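Local coordinates for protein alpha-glucosidase (Pseudoalteromonas sp. K8, PDB 5HQA) that hydrolyses alpha-glucosides as a family 97 glycoside hydrolase activated by chloride, and binds acarbose at a calcium ion in its active-site pocket, at residues A[155-160]-A[479-484]; A[264-269]-A[487-492]; A[461-464]-A[469-472]. One frame throughout, in Å; residues are numbered along the deposited sequence.

Interaction 1: A[155-160]-A[479-484]; sequences YVYNTT and AFTRML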
ATOM      1  N   TYR A 155       1.953  10.681   7.110  1.00  8.19           N
ATOM      2  CA  TYR A 155       1.229  11.431   8.128  1.00  8.04           C
ATOM      3  C   TYR A 155       0.399  10.472   8.966  1.00 10.17           C
ATOM      4  O   TYR A 155      -0.035   9.427   8.476  1.00  9.72           O
ATOM      5  CB  TYR A 155       0.283  12.465   7.499  1.00  8.15           C
ATOM      6  CG  TYR A 155       1.002  13.641   6.901  1.00  9.33           C
ATOM      7  CD1 TYR A 155       1.314  14.745   7.685  1.00 10.81           C
ATOM      8  CD2 TYR A 155       1.381  13.648   5.559  1.00  9.60           C
ATOM      9  CE1 TYR A 155       1.983  15.842   7.148  1.00 12.22           C
ATOM     10  CE2 TYR A 155       2.053  14.735   5.014  1.00  9.45           C
ATOM     11  CZ  TYR A 155       2.351  15.831   5.818  1.00 12.15           C
ATOM     12  OH  TYR A 155       3.012  16.922   5.303  1.00 12.67           O
ATOM     13  N   VAL A 156       0.149  10.834  10.222  1.00  9.69           N
ATOM     14  CA  VAL A 156      -0.855  10.089  10.980  1.00  9.70           C
ATOM     15  C   VAL A 156      -2.240  10.549  10.536  1.00 10.12           C
ATOM     16  O   VAL A 156      -2.422  11.674  10.055  1.00 10.39           O
ATOM     17  CB  VAL A 156      -0.660  10.249  12.503  1.00  9.18           C
ATOM     18  CG1 VAL A 156       0.732   9.762  12.917  1.00 11.97           C
ATOM     19  CG2 VAL A 156      -0.892  11.695  12.938  1.00 12.04           C
ATOM     20  N   TYR A 157      -3.227   9.665  10.678  1.00  8.88           N
ATOM     21  CA  TYR A 157      -4.570   9.944  10.190  1.00  9.54           C
ATOM     22  C   TYR A 157      -5.331  10.859  11.141  1.00 11.29           C
ATOM     23  O   TYR A 157      -5.230  10.737  12.370  1.00 12.64           O
ATOM     24  CB  TYR A 157      -5.331   8.626   9.965  1.00 10.98           C
ATOM     25  CG  TYR A 157      -4.893   8.024   8.653  1.00 11.01           C
ATOM     26  CD1 TYR A 157      -3.694   7.319   8.562  1.00 13.13           C
ATOM     27  CD2 TYR A 157      -5.624   8.245   7.486  1.00  9.08           C
ATOM     28  CE1 TYR A 157      -3.248   6.818   7.351  1.00 12.09           C
ATOM     29  CE2 TYR A 157      -5.189   7.753   6.268  1.00 10.70           C
ATOM     30  CZ  TYR A 157      -4.002   7.035   6.208  1.00 11.72           C
ATOM     31  OH  TYR A 157      -3.562   6.550   5.004  1.00 14.79           O
ATOM     32  N   ASN A 158      -6.082  11.794  10.554  1.00  9.39           N
ATOM     33  CA  ASN A 158      -6.978  12.673  11.293  1.00 10.50           C
ATOM     34  C   ASN A 158      -8.368  12.060  11.353  1.00 13.08           C
ATOM     35  O   ASN A 158      -8.824  11.461  10.381  1.00 15.10           O
ATOM     36  CB  ASN A 158      -7.076  14.038  10.614  1.00  8.66           C
ATOM     37  CG  ASN A 158      -5.727  14.683  10.417  1.00 14.85           C
ATOM     38  OD1 ASN A 158      -5.370  15.080   9.304  1.00 21.43           O
ATOM     39  ND2 ASN A 158      -4.967  14.794  11.492  1.00 10.70           N
ATOM     40  N   THR A 159      -9.046  12.239  12.489  1.00  8.53           N
ATOM     41  CA  THR A 159     -10.440  11.833  12.661  1.00  9.12           C
ATOM     42  C   THR A 159     -11.259  13.111  12.779  1.00 10.76           C
ATOM     43  O   THR A 159     -11.162  13.815  13.789  1.00 12.00           O
ATOM     44  CB  THR A 159     -10.620  10.970  13.910  1.00 12.28           C
ATOM     45  OG1 THR A 159      -9.740   9.839  13.856  1.00 11.06           O
ATOM     46  CG2 THR A 159     -12.081  10.495  14.035  1.00 10.73           C
ATOM     47  N   THR A 160     -12.029  13.446  11.733  1.00  9.85           N
ATOM     48  CA  THR A 160     -12.762  14.715  11.754  1.00 10.25           C
ATOM     49  C   THR A 160     -14.129  14.561  11.102  1.00 13.10           C
ATOM     50  O   THR A 160     -14.370  13.569  10.397  1.00 12.92           O
ATOM     51  CB  THR A 160     -12.015  15.822  10.995  1.00 11.07           C
ATOM     52  OG1 THR A 160     -12.145  15.590   9.584  1.00 11.31           O
ATOM     53  CG2 THR A 160     -10.532  15.871  11.353  1.00 11.69           C
ATOM     54  N   ALA A 479      -5.319   0.054   8.471  1.00 10.44           N
ATOM     55  CA  ALA A 479      -6.035  -1.112   7.960  1.00 10.02           C
ATOM     56  C   ALA A 479      -7.236  -0.733   7.102  1.00 10.11           C
ATOM     57  O   ALA A 479      -7.646  -1.520   6.245  1.00 12.49           O
ATOM     58  CB  ALA A 479      -6.491  -2.002   9.117  1.00  9.88           C
ATOM     59  N   PHE A 480      -7.822   0.447   7.317  1.00  8.70           N
ATOM     60  CA  PHE A 480      -9.014   0.853   6.580  1.00  9.67           C
ATOM     61  C   PHE A 480      -8.751   2.051   5.677  1.00 12.18           C
ATOM     62  O   PHE A 480      -9.696   2.638   5.127  1.00 10.22           O
ATOM     63  CB  PHE A 480     -10.162   1.161   7.547  1.00  9.27           C
ATOM     64  CG  PHE A 480     -10.543  -0.001   8.426  1.00  9.77           C
ATOM     65  CD1 PHE A 480     -11.449  -0.956   7.982  1.00 10.12           C
ATOM     66  CD2 PHE A 480      -9.995  -0.135   9.700  1.00 10.88           C
ATOM     67  CE1 PHE A 480     -11.797  -2.028   8.782  1.00 10.69           C
ATOM     68  CE2 PHE A 480     -10.338  -1.206  10.517  1.00 10.05           C
ATOM     69  CZ  PHE A 480     -11.245  -2.153  10.061  1.00 11.65           C
ATOM     70  N   THR A 481      -7.492   2.431   5.515  1.00 10.12           N
ATOM     71  CA  THR A 481      -7.149   3.532   4.636  1.00  8.99           C
ATOM     72  C   THR A 481      -6.025   3.078   3.712  1.00  9.89           C
ATOM     73  O   THR A 481      -6.282   2.502   2.650  1.00 11.37           O
ATOM     74  CB  THR A 481      -6.758   4.765   5.464  1.00 11.08           C
ATOM     75  OG1 THR A 481      -5.687   4.428   6.361  1.00 11.32           O
ATOM     76  CG2 THR A 481      -7.951   5.274   6.288  1.00  9.97           C
ATOM     77  N   ARG A 482      -4.775   3.302   4.135  1.00 10.26           N
ATOM     78  CA  ARG A 482      -3.610   2.916   3.340  1.00  9.14           C
ATOM     79  C   ARG A 482      -3.679   1.462   2.867  1.00 10.12           C
ATOM     80  O   ARG A 482      -3.350   1.162   1.712  1.00 10.72           O
ATOM     81  CB  ARG A 482      -2.338   3.151   4.161  1.00  8.49           C
ATOM     82  CG  ARG A 482      -1.104   2.438   3.630  1.00  9.37           C
ATOM     83  CD  ARG A 482      -0.638   2.993   2.277  1.00 10.55           C
ATOM     84  NE  ARG A 482       0.559   2.276   1.836  1.00  9.70           N
ATOM     85  CZ  ARG A 482       0.546   1.066   1.281  1.00 10.35           C
ATOM     86  NH1 ARG A 482       1.688   0.482   0.934  1.00 11.60           N
ATOM     87  NH2 ARG A 482      -0.610   0.443   1.065  1.00  8.60           N
ATOM     88  N   MET A 483      -4.102   0.539   3.739  1.00  8.98           N
ATOM     89  CA  MET A 483      -4.057  -0.872   3.357  1.00  9.66           C
ATOM     90  C   MET A 483      -5.124  -1.234   2.327  1.00 12.10           C
ATOM     91  O   MET A 483      -5.022  -2.298   1.704  1.00 11.91           O
ATOM     92  CB  MET A 483      -4.184  -1.777   4.586  1.00  8.62           C
ATOM     93  CG  MET A 483      -3.042  -1.623   5.594  1.00  8.51           C
ATOM     94  SD  MET A 483      -1.371  -1.642   4.881  1.00 12.95           S
ATOM     95  CE  MET A 483      -1.266  -3.332   4.297  1.00 10.67           C
ATOM     96  N   LEU A 484      -6.139  -0.385   2.124  1.00 10.44           N
ATOM     97  CA  LEU A 484      -7.065  -0.619   1.019  1.00 10.80           C
ATOM     98  C   LEU A 484      -6.380  -0.490  -0.339  1.00 13.03           C
ATOM     99  O   LEU A 484      -6.877  -1.039  -1.331  1.00 14.01           O
ATOM    100  CB  LEU A 484      -8.248   0.347   1.098  1.00 10.22           C
ATOM    101  CG  LEU A 484      -9.077   0.339   2.390  1.00 11.42           C
ATOM    102  CD1 LEU A 484     -10.276   1.271   2.231  1.00 11.27           C
ATOM    103  CD2 LEU A 484      -9.537  -1.070   2.762  1.00 10.28           C
TER
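One face of the Tyr157 ring carries the side chain of Thr481, whose OG1 stands above the plane, offset toward the rim and 3.1 Å from CZ. Thr481 CB lies 3.5 Å from CE2 of the same ring and its methyl CG2 is 3.7 Å from that carbon; the beta-branched group lies over that face, and the two side chains slide past each other in opposite directions. The phenol end passes on to the next residue: Tyr157 OH sits 3.6 Å from Arg482 N, which approaches obliquely, and 3.7 Å from Arg482 CB. Beyond its beta carbon the arginine turns away. With CG anti to the backbone N (chi1 163°) and the chain bent at chi2, 67°, its guanidinium is carried off to the carbonyl oxygens of Pro487, Gly486 and Glu455. Met477 and Leu478 of helix 474-478 also touch the tyrosine ring.

The contact joins the edge of a sheet to the barrel part of the chain. The backbone of 155-160 leads from the calcium ligand Glu154 into strand 158-161, an outermost strand of a nine-stranded antiparallel sheet, whereas 479-484 leads into the short helix 482-485. Both are buried where they meet.

Thr481 OG1 bonds to Met477 O, four residues back, which fixes the rotation of the threonine and holds its oxygen over the aromatic face. The phenol ring thus packs against the oxygen, CB and methyl of a threonine tied back to the preceding helix 474-478.

Interaction 2: A[264-269]-A[487-492]; sequences GKYIGI and PMDFTP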
ATOM      1  N   GLY A 264       8.424 -13.794   1.047  1.00 13.63           N
ATOM      2  CA  GLY A 264       9.182 -14.347   2.153  1.00 13.31           C
ATOM      3  C   GLY A 264       9.454 -13.301   3.213  1.00 13.72           C
ATOM      4  O   GLY A 264       8.979 -12.170   3.133  1.00 16.72           O
ATOM      5  N   LYS A 265      10.236 -13.698   4.208  1.00 14.61           N
ATOM      6  CA  LYS A 265      10.578 -12.819   5.316  1.00 13.68           C
ATOM      7  C   LYS A 265      12.042 -12.423   5.227  1.00 14.42           C
ATOM      8  O   LYS A 265      12.869 -13.174   4.704  1.00 18.01           O
ATOM      9  CB  LYS A 265      10.285 -13.497   6.653  1.00 14.26           C
ATOM     10  CG  LYS A 265       8.786 -13.650   6.907  1.00 15.29           C
ATOM     11  CD  LYS A 265       8.507 -14.584   8.074  1.00 15.13           C
ATOM     12  CE  LYS A 265       8.904 -16.015   7.722  1.00 17.06           C
ATOM     13  NZ  LYS A 265       8.334 -16.970   8.698  1.00 19.27           N
ATOM     14  N   TYR A 266      12.363 -11.229   5.725  1.00 12.88           N
ATOM     15  CA  TYR A 266      13.737 -10.755   5.647  1.00 14.60           C
ATOM     16  C   TYR A 266      14.103  -9.994   6.910  1.00 14.89           C
ATOM     17  O   TYR A 266      13.241  -9.580   7.689  1.00 16.47           O
ATOM     18  CB  TYR A 266      13.970  -9.885   4.393  1.00 13.85           C
ATOM     19  CG  TYR A 266      13.301  -8.529   4.375  1.00 12.89           C
ATOM     20  CD1 TYR A 266      11.933  -8.401   4.144  1.00 12.90           C
ATOM     21  CD2 TYR A 266      14.047  -7.371   4.543  1.00 13.18           C
ATOM     22  CE1 TYR A 266      11.321  -7.153   4.110  1.00 15.70           C
ATOM     23  CE2 TYR A 266      13.447  -6.120   4.506  1.00 14.56           C
ATOM     24  CZ  TYR A 266      12.084  -6.018   4.291  1.00 17.01           C
ATOM     25  OH  TYR A 266      11.493  -4.777   4.263  1.00 18.22           O
ATOM     26  N   ILE A 267      15.412  -9.850   7.115  1.00 13.56           N
ATOM     27  CA  ILE A 267      15.957  -8.998   8.162  1.00 13.01           C
ATOM     28  C   ILE A 267      16.852  -7.972   7.485  1.00 16.38           C
ATOM     29  O   ILE A 267      17.006  -7.978   6.258  1.00 14.99           O
ATOM     30  CB  ILE A 267      16.740  -9.807   9.207  1.00 14.44           C
ATOM     31  CG1 ILE A 267      17.928 -10.516   8.542  1.00 14.41           C
ATOM     32  CG2 ILE A 267      15.818 -10.804   9.918  1.00 14.60           C
ATOM     33  CD1 ILE A 267      18.713 -11.411   9.490  1.00 14.80           C
ATOM     34  N   GLY A 268      17.459  -7.085   8.262  1.00 16.65           N
ATOM     35  CA  GLY A 268      18.297  -6.115   7.604  1.00 14.45           C
ATOM     36  C   GLY A 268      19.203  -5.331   8.514  1.00 15.57           C
ATOM     37  O   GLY A 268      18.887  -5.114   9.684  1.00 16.33           O
ATOM     38  N   ILE A 269      20.354  -4.929   7.980  1.00 13.95           N
ATOM     39  CA  ILE A 269      21.161  -3.878   8.584  1.00 13.86           C
ATOM     40  C   ILE A 269      20.421  -2.588   8.262  1.00 17.66           C
ATOM     41  O   ILE A 269      20.470  -2.092   7.131  1.00 14.64           O
ATOM     42  CB  ILE A 269      22.595  -3.879   8.054  1.00 14.52           C
ATOM     43  CG1 ILE A 269      23.287  -5.179   8.459  1.00 15.81           C
ATOM     44  CG2 ILE A 269      23.368  -2.672   8.573  1.00 16.53           C
ATOM     45  CD1 ILE A 269      24.634  -5.417   7.779  1.00 15.86           C
ATOM     46  N   PRO A 487      -0.466  -3.936  -0.584  1.00 13.59           N
ATOM     47  CA  PRO A 487       0.491  -4.328   0.469  1.00 10.85           C
ATOM     48  C   PRO A 487       1.378  -3.178   0.932  1.00 12.75           C
ATOM     49  O   PRO A 487       1.665  -2.238   0.187  1.00 12.38           O
ATOM     50  CB  PRO A 487       1.322  -5.437  -0.194  1.00 10.21           C
ATOM     51  CG  PRO A 487       1.073  -5.299  -1.682  1.00 10.42           C
ATOM     52  CD  PRO A 487      -0.330  -4.761  -1.799  1.00 11.91           C
ATOM     53  N   MET A 488       1.821  -3.262   2.187  1.00 10.27           N
ATOM     54  CA  MET A 488       2.704  -2.248   2.743  1.00  9.93           C
ATOM     55  C   MET A 488       3.884  -2.904   3.430  1.00 12.99           C
ATOM     56  O   MET A 488       3.707  -3.849   4.205  1.00 13.46           O
ATOM     57  CB  MET A 488       1.982  -1.348   3.741  1.00  9.90           C
ATOM     58  CG  MET A 488       2.928  -0.336   4.393  1.00 10.02           C
ATOM     59  SD  MET A 488       2.123   0.645   5.661  1.00 12.89           S
ATOM     60  CE  MET A 488       3.478   1.714   6.186  1.00 10.05           C
ATOM     61  N   ASP A 489       5.082  -2.386   3.149  1.00 10.88           N
ATOM     62  CA  ASP A 489       6.313  -2.746   3.855  1.00 10.63           C
ATOM     63  C   ASP A 489       6.386  -1.910   5.135  1.00 13.02           C
ATOM     64  O   ASP A 489       7.015  -0.851   5.189  1.00 14.84           O
ATOM     65  CB  ASP A 489       7.523  -2.504   2.951  1.00 12.83           C
ATOM     66  CG  ASP A 489       8.847  -2.975   3.568  1.00 17.76           C
ATOM     67  OD1 ASP A 489       8.881  -4.080   4.169  1.00 19.04           O
ATOM     68  OD2 ASP A 489       9.868  -2.244   3.420  1.00 14.97           O
ATOM     69  N   PHE A 490       5.714  -2.397   6.188  1.00 11.66           N
ATOM     70  CA  PHE A 490       5.640  -1.678   7.463  1.00 11.79           C
ATOM     71  C   PHE A 490       6.882  -1.886   8.330  1.00 11.48           C
ATOM     72  O   PHE A 490       7.165  -1.054   9.206  1.00 11.14           O
ATOM     73  CB  PHE A 490       4.386  -2.124   8.233  1.00 10.75           C
ATOM     74  CG  PHE A 490       4.166  -1.378   9.527  1.00 10.32           C
ATOM     75  CD1 PHE A 490       3.441  -0.193   9.542  1.00  9.78           C
ATOM     76  CD2 PHE A 490       4.694  -1.859  10.725  1.00 10.46           C
ATOM     77  CE1 PHE A 490       3.249   0.510  10.729  1.00 10.39           C
ATOM     78  CE2 PHE A 490       4.512  -1.161  11.922  1.00 11.23           C
ATOM     79  CZ  PHE A 490       3.789   0.027  11.920  1.00 12.63           C
ATOM     80  N   THR A 491       7.638  -2.956   8.076  1.00 12.73           N
ATOM     81  CA  THR A 491       8.737  -3.512   8.874  1.00 12.03           C
ATOM     82  C   THR A 491       8.275  -3.758  10.313  1.00 12.89           C
ATOM     83  O   THR A 491       8.712  -3.071  11.244  1.00 11.86           O
ATOM     84  CB  THR A 491      10.005  -2.635   8.819  1.00 13.81           C
ATOM     85  OG1 THR A 491       9.862  -1.455   9.617  1.00 14.07           O
ATOM     86  CG2 THR A 491      10.329  -2.228   7.378  1.00 12.77           C
ATOM     87  N   PRO A 492       7.420  -4.757  10.536  1.00 12.25           N
ATOM     88  CA  PRO A 492       6.948  -5.065  11.889  1.00 11.42           C
ATOM     89  C   PRO A 492       8.019  -5.790  12.702  1.00 13.64           C
ATOM     90  O   PRO A 492       9.120  -6.073  12.227  1.00 13.55           O
ATOM     91  CB  PRO A 492       5.747  -5.971  11.626  1.00 11.68           C
ATOM     92  CG  PRO A 492       6.115  -6.683  10.377  1.00 14.95           C
ATOM     93  CD  PRO A 492       6.825  -5.658   9.534  1.00 12.43           C
TER
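Segment 487-492 meets strand 264-269 chiefly where Asp489 receives the phenol of Tyr266. The loop begins with Pro487, which touches Asp441 and Arg445. Met488 then leads into an inverse gamma turn centred on Asp489, with a weak bond from Phe490 N to Met488 O, 3.2 Å. The tight turn presents the aspartate to the strand. Its CG is anti to the backbone N (chi1 -175°), and Tyr266 OH donates to Asp489 OD1 over 2.7 Å. The hydroxyl comes from the syn side, 17° out of the carboxylate plane, while OD1 lies at the edge of the tyrosine ring, near its plane; ring and carboxylate are turned 31° apart. Because OD2 takes bonds from His436 and Asn434, three donors grip the buried carboxylate and fix its rotation. A phenylalanine in place of Tyr266 would fill much the same volume but would probably leave Asp489 OD1 without this donor, and the carboxylate less firmly fixed against turning. Phe490 leaves the backbone away from the strand; its side chain touches Leu519 of helix 513-522. At Thr491 the backbone takes positive phi; OG1 bonds back to Phe490 O at 2.8 Å, and the methyl CG2 lies 4.2 Å from Tyr266 OH. The carbonyl of Thr491 accepts from Gln460. Pro492 ends the segment against Gln528 of strand 527-529, which also pairs with 264-269.

Strand 264-269 is the first of the parallel strands here, and a side chain reaching from it to a loop that precedes the last strand, close to the calcium ligand Glu455, suits the interior of a TIM barrel beside its active site.

Interaction 3: A[461-464]-A[469-472]; sequences EFNA and PNPP. With CA (calcium ion), chain C; AC1 (4,6-dideoxy-4-{[(1S,4R,5S,6S)-4,5,6-trihydroxy-3-(hydroxymethyl)cyclohex-2-en-1-yl]amino}-alpha-D-glucopyranose), chain B.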
ATOM      1  N   GLU A 461       9.557   2.911  11.129  1.00 11.09           N
ATOM      2  CA  GLU A 461      10.678   3.837  11.285  1.00 10.99           C
ATOM      3  C   GLU A 461      10.287   5.072  12.088  1.00 11.38           C
ATOM      4  O   GLU A 461      11.113   5.613  12.830  1.00 11.39           O
ATOM      5  CB  GLU A 461      11.217   4.253   9.918  1.00 11.78           C
ATOM      6  CG  GLU A 461      10.167   4.912   9.022  1.00 13.61           C
ATOM      7  CD  GLU A 461      10.760   5.469   7.743  1.00 19.25           C
ATOM      8  OE1 GLU A 461      12.004   5.501   7.640  1.00 23.80           O
ATOM      9  OE2 GLU A 461       9.991   5.886   6.844  1.00 13.32           O
ATOM     10  N   PHE A 462       9.039   5.538  11.964  1.00 12.19           N
ATOM     11  CA  PHE A 462       8.634   6.708  12.743  1.00 10.79           C
ATOM     12  C   PHE A 462       8.572   6.419  14.230  1.00 11.54           C
ATOM     13  O   PHE A 462       8.492   7.364  15.020  1.00 12.32           O
ATOM     14  CB  PHE A 462       7.290   7.249  12.254  1.00 10.82           C
ATOM     15  CG  PHE A 462       7.412   8.077  11.017  1.00 11.56           C
ATOM     16  CD1 PHE A 462       7.515   7.469   9.769  1.00 11.50           C
ATOM     17  CD2 PHE A 462       7.478   9.457  11.101  1.00 11.17           C
ATOM     18  CE1 PHE A 462       7.667   8.241   8.618  1.00 13.03           C
ATOM     19  CE2 PHE A 462       7.624  10.236   9.959  1.00 12.55           C
ATOM     20  CZ  PHE A 462       7.721   9.631   8.717  1.00 12.13           C
ATOM     21  N   ASN A 463       8.618   5.148  14.626  1.00 11.59           N
ATOM     22  CA  ASN A 463       8.668   4.812  16.038  1.00 11.29           C
ATOM     23  C   ASN A 463      10.075   4.864  16.597  1.00 14.81           C
ATOM     24  O   ASN A 463      10.240   4.749  17.815  1.00 16.24           O
ATOM     25  CB  ASN A 463       8.055   3.434  16.259  1.00 10.71           C
ATOM     26  CG  ASN A 463       6.583   3.419  15.941  1.00 11.66           C
ATOM     27  OD1 ASN A 463       5.908   4.444  16.063  1.00 12.44           O
ATOM     28  ND2 ASN A 463       6.075   2.271  15.516  1.00 10.46           N
ATOM     29  N   ALA A 464      11.083   5.050  15.750  1.00 13.77           N
ATOM     30  CA  ALA A 464      12.442   5.265  16.237  1.00 15.44           C
ATOM     31  C   ALA A 464      12.724   6.732  16.541  1.00 16.42           C
ATOM     32  O   ALA A 464      13.480   7.027  17.472  1.00 18.49           O
ATOM     33  CB  ALA A 464      13.464   4.749  15.218  1.00 13.37           C
ATOM     34  N   PRO A 469       6.134   9.403  18.010  1.00 12.14           N
ATOM     35  CA  PRO A 469       6.018   8.163  17.237  1.00 11.86           C
ATOM     36  C   PRO A 469       4.577   7.924  16.817  1.00 11.33           C
ATOM     37  O   PRO A 469       3.696   8.734  17.137  1.00 10.65           O
ATOM     38  CB  PRO A 469       6.515   7.098  18.224  1.00  9.96           C
ATOM     39  CG  PRO A 469       6.109   7.643  19.556  1.00 10.27           C
ATOM     40  CD  PRO A 469       6.335   9.137  19.450  1.00 11.06           C
ATOM     41  N   ASN A 470       4.323   6.836  16.098  1.00 10.47           N
ATOM     42  CA  ASN A 470       2.955   6.525  15.700  1.00 10.84           C
ATOM     43  C   ASN A 470       2.090   6.323  16.944  1.00 12.36           C
ATOM     44  O   ASN A 470       2.542   5.720  17.926  1.00 11.71           O
ATOM     45  CB  ASN A 470       2.905   5.263  14.832  1.00 10.88           C
ATOM     46  CG  ASN A 470       3.764   5.370  13.577  1.00 11.26           C
ATOM     47  OD1 ASN A 470       4.020   6.468  13.071  1.00 11.08           O
ATOM     48  ND2 ASN A 470       4.206   4.221  13.064  1.00  8.87           N
ATOM     49  N   PRO A 471       0.852   6.805  16.940  1.00 11.98           N
ATOM     50  CA  PRO A 471      -0.024   6.633  18.106  1.00 10.47           C
ATOM     51  C   PRO A 471      -0.591   5.226  18.160  1.00  9.98           C
ATOM     52  O   PRO A 471      -0.569   4.493  17.159  1.00  9.77           O
ATOM     53  CB  PRO A 471      -1.136   7.668  17.861  1.00 12.93           C
ATOM     54  CG  PRO A 471      -1.229   7.721  16.350  1.00 11.88           C
ATOM     55  CD  PRO A 471       0.210   7.595  15.871  1.00 11.77           C
ATOM     56  N   PRO A 472      -1.100   4.809  19.318  1.00 11.39           N
ATOM     57  CA  PRO A 472      -1.730   3.482  19.413  1.00  9.70           C
ATOM     58  C   PRO A 472      -2.758   3.188  18.330  1.00 11.32           C
ATOM     59  O   PRO A 472      -2.856   2.035  17.890  1.00 12.03           O
ATOM     60  CB  PRO A 472      -2.368   3.526  20.803  1.00 10.08           C
ATOM     61  CG  PRO A 472      -1.396   4.371  21.585  1.00 10.28           C
ATOM     62  CD  PRO A 472      -0.948   5.448  20.639  1.00 10.87           C
TER
HETATM   63 CA    CA C 701      10.172   6.438   4.609  1.00 13.54          CA
HETATM   64  C1  AC1 B   3      12.840  11.304   6.286  1.00 28.84           C
HETATM   65  O2  AC1 B   3      10.572  11.476   5.539  1.00 22.59           O
HETATM   66  C2  AC1 B   3      11.778  10.712   5.372  1.00 22.81           C
HETATM   67  C4A AC1 B   3      15.263   3.987   4.908  1.00 15.05           C
HETATM   68  C3  AC1 B   3      11.550   9.251   5.656  1.00 17.22           C
HETATM   69  O3  AC1 B   3      10.491   8.739   4.828  1.00 15.78           O
HETATM   70  C4  AC1 B   3      12.833   8.487   5.458  1.00 15.63           C
HETATM   71  N4A AC1 B   3      12.644   7.002   5.433  1.00 14.18           N
HETATM   72  C5  AC1 B   3      13.634   8.948   6.665  1.00 23.06           C
HETATM   73  O5  AC1 B   3      14.006  10.373   6.450  1.00 25.95           O
HETATM   74  C6  AC1 B   3      14.882   8.164   6.932  1.00 22.42           C
HETATM   75  C1B AC1 B   3      13.313   6.298   4.280  1.00 19.62           C
HETATM   76  C2B AC1 B   3      12.953   4.670   4.322  1.00 19.86           C
HETATM   77  O2B AC1 B   3      11.538   4.545   4.461  1.00 13.05           O
HETATM   78  C3B AC1 B   3      13.684   4.009   5.324  1.00 18.63           C
HETATM   79  O3B AC1 B   3      13.269   2.634   5.518  1.00 17.17           O
HETATM   80  O4  AC1 B   3      16.037   3.446   5.961  1.00 14.28           O
HETATM   81  C5B AC1 B   3      15.774   5.293   4.559  1.00 14.41           C
HETATM   82  C7B AC1 B   3      14.723   6.484   4.207  1.00 14.01           C
HETATM   83  C6B AC1 B   3      17.186   5.354   3.955  1.00 15.74           C
HETATM   84  O6B AC1 B   3      17.110   4.875   2.649  1.00 22.24           O
HETATM   85  O   HOH W   1       3.427   3.129  17.881  1.00 14.16           O
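Phe462 and Asn463 meet Pro469 and Asn470 next to the calcium ligand Glu461, in the loop that follows strand 451-454 of the TIM barrel. Glu461 OE2 binds the calcium ion at 2.3 Å, beside Glu154, Glu437 and Glu455 and three atoms of the acarbose unit AC1: the hydroxyls O3 and O2B and the bridging nitrogen N4A, which is 2.7 Å from the metal. The other carboxylate oxygen, Glu461 OE1, also comes within 2.7 Å of N4A, so one carboxylate faces both ion and inhibitor. A chi1 of 58°, with CG between the backbone N and the carbonyl carbon, and an extended chain beyond it carry the acid there; His274 touches its side.

Phe462 lines the same pocket, touching a glucose of the bound inhibitor and the ring of Trp465. Outward from the pocket, its CB meets Asn470 OD1 at 3.5 Å, and its carbonyl oxygen receives a CA-H...O contact from Pro469 CA, 3.4 Å away. Asn463 then ties 461-464 to the loop 469-472: Asn470 N donates to Asn463 OD1 over 2.9 Å, nearly end-on to the carbonyl (175°). The two asparagine amides are turned 70° apart and do not bond each other. Asn470 OD1 takes Arg458 NE instead and its ND2 gives to Gly459 O, while Asn463 ND2 gives to Gln460 OE1; the two amides thus bond to the three residues just before Glu461, one of them through its backbone carbonyl. A water completes the join, donating to Asn470 O at 2.7 Å and only weakly to Asn463 OD1, at 3.3 Å.

In the fold
All three contacts are buried, but their chemistry differs with place. Interaction 1 lies at the seam between the N-terminal region and the barrel and relies on ring-to-threonine packing; interaction 2, inside the barrel, turns on a phenol-to-carboxylate hydrogen bond; interaction 3, farthest from the chain centre, combines metal and inhibitor binding with a backbone-to-amide bond. The second segments of interactions 1 and 2, 479-484 and 487-492, follow closely along the chain and are joined by Arg482 NH1 to Pro487 O and by Met483 against Met488. Val156 packs on Pro471, linking interactions 1 and 3, whereas interactions 2 and 3 approach closely without touching. Each contact has at least one calcium ligand nearby.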